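Local coordinates for CymD (Pseudomonas putida, PDB 6Z34), which forms an outer-membrane channel of the FadL family that takes up monoaromatic hydrocarbons, probably by lateral diffusion, at residues A[165-171]-A[200-206]. Sequence-based numbering, arbitrary orientation.
Sequences NLGLLLD and AGYLSAD
L166, L168 and L170 pair with A205, L203 and G201 as hydrogen-bonded pairs of an antiparallel beta ladder, at the far ends of two long neighbouring strands of the FadL-type beta barrel, where strand 151-171 pairs with strand 198-229. Six backbone bonds define the register; the straightest, L170 N to G201 O, has an N-H...O angle of 168°. Packing is tightest on the face of A200, Y202 and L169. There L169 CD2 meets the edge of the Y202 ring near its plane, 3.5 Å from Y202 CD1. L169 CD1 lies 3.6 Å from A200 CB. With CG anti to the backbone N (chi1 -167°), the torsion carries the Y202 ring toward L168 and G167, its OH 3.6 Å from G167 CA; a CB on G167 would clash with that hydroxyl. The same hydroxyl hydrogen-bonds E129 O, so an alanine in place of Y202 would probably leave that carbonyl without this partner and open a gap beside L169 and G167. Side-chain contact between the two strands is looser on the other face, where A253 and L271 cover L203 and A205: L168 CB and L203 CB stay 4.3 Å apart. Partly exposed L170 leads away from G201, which has no side chain. The closest apolar side-chain approach on this face is L166 CD1 to L203 CD2, 3.9 Å.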
loop_
_atom_site.group_PDB
_atom_site.type_symbol
_atom_site.label_atom_id
_atom_site.label_comp_id
_atom_site.label_asym_id
_atom_site.label_seq_id
_atom_site.Cartn_x
_atom_site.Cartn_y
_atom_site.Cartn_z
ATOM N N ASN A 165 -8.486 -2.099 -11.344
ATOM C CA ASN A 165 -8.802 -2.854 -12.547
ATOM C C ASN A 165 -8.978 -4.308 -12.140
ATOM O O ASN A 165 -8.217 -4.825 -11.319
ATOM C CB ASN A 165 -7.685 -2.751 -13.599
ATOM C CG ASN A 165 -7.546 -1.364 -14.196
ATOM O OD1 ASN A 165 -8.469 -0.551 -14.147
ATOM N ND2 ASN A 165 -6.391 -1.099 -14.800
ATOM N N LEU A 166 -9.988 -4.967 -12.694
ATOM C CA LEU A 166 -10.254 -6.328 -12.257
ATOM C C LEU A 166 -10.877 -7.127 -13.379
ATOM O O LEU A 166 -11.483 -6.579 -14.309
ATOM C CB LEU A 166 -11.161 -6.366 -11.022
ATOM C CG LEU A 166 -12.620 -5.904 -11.114
ATOM C CD1 LEU A 166 -13.626 -6.931 -11.658
ATOM C CD2 LEU A 166 -13.021 -5.446 -9.732
ATOM N N GLY A 167 -10.718 -8.444 -13.253
ATOM C CA GLY A 167 -11.392 -9.444 -14.056
ATOM C C GLY A 167 -11.820 -10.576 -13.148
ATOM O O GLY A 167 -11.073 -10.987 -12.256
ATOM N N LEU A 168 -13.025 -11.089 -13.350
ATOM C CA LEU A 168 -13.571 -12.068 -12.420
ATOM C C LEU A 168 -14.382 -13.076 -13.219
ATOM O O LEU A 168 -15.392 -12.717 -13.827
ATOM C CB LEU A 168 -14.421 -11.383 -11.355
ATOM C CG LEU A 168 -15.211 -12.364 -10.495
ATOM C CD1 LEU A 168 -14.277 -13.125 -9.589
ATOM C CD2 LEU A 168 -16.270 -11.645 -9.683
ATOM N N LEU A 169 -13.929 -14.325 -13.231
ATOM C CA LEU A 169 -14.610 -15.398 -13.941
ATOM C C LEU A 169 -15.449 -16.200 -12.958
ATOM O O LEU A 169 -14.953 -16.638 -11.913
ATOM C CB LEU A 169 -13.614 -16.313 -14.656
ATOM C CG LEU A 169 -14.152 -17.216 -15.773
ATOM C CD1 LEU A 169 -14.875 -18.461 -15.234
ATOM C CD2 LEU A 169 -15.059 -16.430 -16.723
ATOM N N LEU A 170 -16.715 -16.400 -13.305
ATOM C CA LEU A 170 -17.641 -17.159 -12.479
ATOM C C LEU A 170 -18.342 -18.187 -13.351
ATOM O O LEU A 170 -19.104 -17.828 -14.254
ATOM C CB LEU A 170 -18.646 -16.239 -11.796
ATOM C CG LEU A 170 -18.006 -15.510 -10.613
ATOM C CD1 LEU A 170 -19.075 -14.782 -9.832
ATOM C CD2 LEU A 170 -17.244 -16.484 -9.717
ATOM N N ASP A 171 -18.080 -19.461 -13.076
ATOM C CA ASP A 171 -18.667 -20.542 -13.840
ATOM C C ASP A 171 -20.105 -20.788 -13.390
ATOM O O ASP A 171 -20.592 -20.220 -12.405
ATOM C CB ASP A 171 -17.814 -21.808 -13.717
ATOM C CG ASP A 171 -18.217 -22.688 -12.549
ATOM O OD1 ASP A 171 -18.479 -22.163 -11.452
ATOM O OD2 ASP A 171 -18.274 -23.925 -12.733
ATOM N N ALA A 200 -19.800 -19.672 -18.491
ATOM C CA ALA A 200 -19.196 -18.787 -17.504
ATOM C C ALA A 200 -19.591 -17.354 -17.802
ATOM O O ALA A 200 -19.835 -16.985 -18.953
ATOM C CB ALA A 200 -17.666 -18.899 -17.488
ATOM N N GLY A 201 -19.654 -16.556 -16.743
ATOM C CA GLY A 201 -19.745 -15.115 -16.861
ATOM C C GLY A 201 -18.394 -14.505 -16.525
ATOM O O GLY A 201 -17.719 -14.946 -15.598
ATOM N N TYR A 202 -18.004 -13.500 -17.303
ATOM C CA TYR A 202 -16.734 -12.812 -17.101
ATOM C C TYR A 202 -16.998 -11.331 -16.863
ATOM O O TYR A 202 -17.464 -10.627 -17.762
ATOM C CB TYR A 202 -15.801 -13.011 -18.292
ATOM C CG TYR A 202 -14.399 -12.573 -17.976
ATOM C CD1 TYR A 202 -13.658 -13.224 -16.997
ATOM C CD2 TYR A 202 -13.826 -11.485 -18.624
ATOM C CE1 TYR A 202 -12.375 -12.819 -16.686
ATOM C CE2 TYR A 202 -12.538 -11.066 -18.318
ATOM C CZ TYR A 202 -11.819 -11.737 -17.349
ATOM O OH TYR A 202 -10.541 -11.338 -17.037
ATOM N N LEU A 203 -16.696 -10.866 -15.654
ATOM C CA LEU A 203 -16.729 -9.442 -15.340
ATOM C C LEU A 203 -15.351 -8.847 -15.579
ATOM O O LEU A 203 -14.379 -9.250 -14.939
ATOM C CB LEU A 203 -17.164 -9.205 -13.899
ATOM C CG LEU A 203 -17.411 -7.736 -13.586
ATOM C CD1 LEU A 203 -18.677 -7.291 -14.279
ATOM C CD2 LEU A 203 -17.500 -7.518 -12.065
ATOM N N SER A 204 -15.272 -7.901 -16.507
ATOM C CA SER A 204 -14.028 -7.272 -16.924
ATOM C C SER A 204 -14.147 -5.777 -16.671
ATOM O O SER A 204 -15.139 -5.159 -17.070
ATOM C CB SER A 204 -13.747 -7.546 -18.410
ATOM O OG SER A 204 -12.582 -6.866 -18.840
ATOM N N ALA A 205 -13.148 -5.193 -15.992
ATOM C CA ALA A 205 -13.259 -3.771 -15.653
ATOM C C ALA A 205 -11.835 -3.217 -15.599
ATOM O O ALA A 205 -11.222 -3.078 -14.535
ATOM C CB ALA A 205 -14.017 -3.556 -14.345
ATOM N N ASP A 206 -11.317 -2.880 -16.777
ATOM C CA ASP A 206 -9.896 -2.631 -16.974
ATOM C C ASP A 206 -9.702 -1.455 -17.924
ATOM O O ASP A 206 -10.156 -1.511 -19.076
ATOM C CB ASP A 206 -9.223 -3.890 -17.528
ATOM C CG ASP A 206 -7.762 -3.988 -17.158
ATOM O OD1 ASP A 206 -7.163 -2.963 -16.787
ATOM O OD2 ASP A 206 -7.208 -5.101 -17.247
#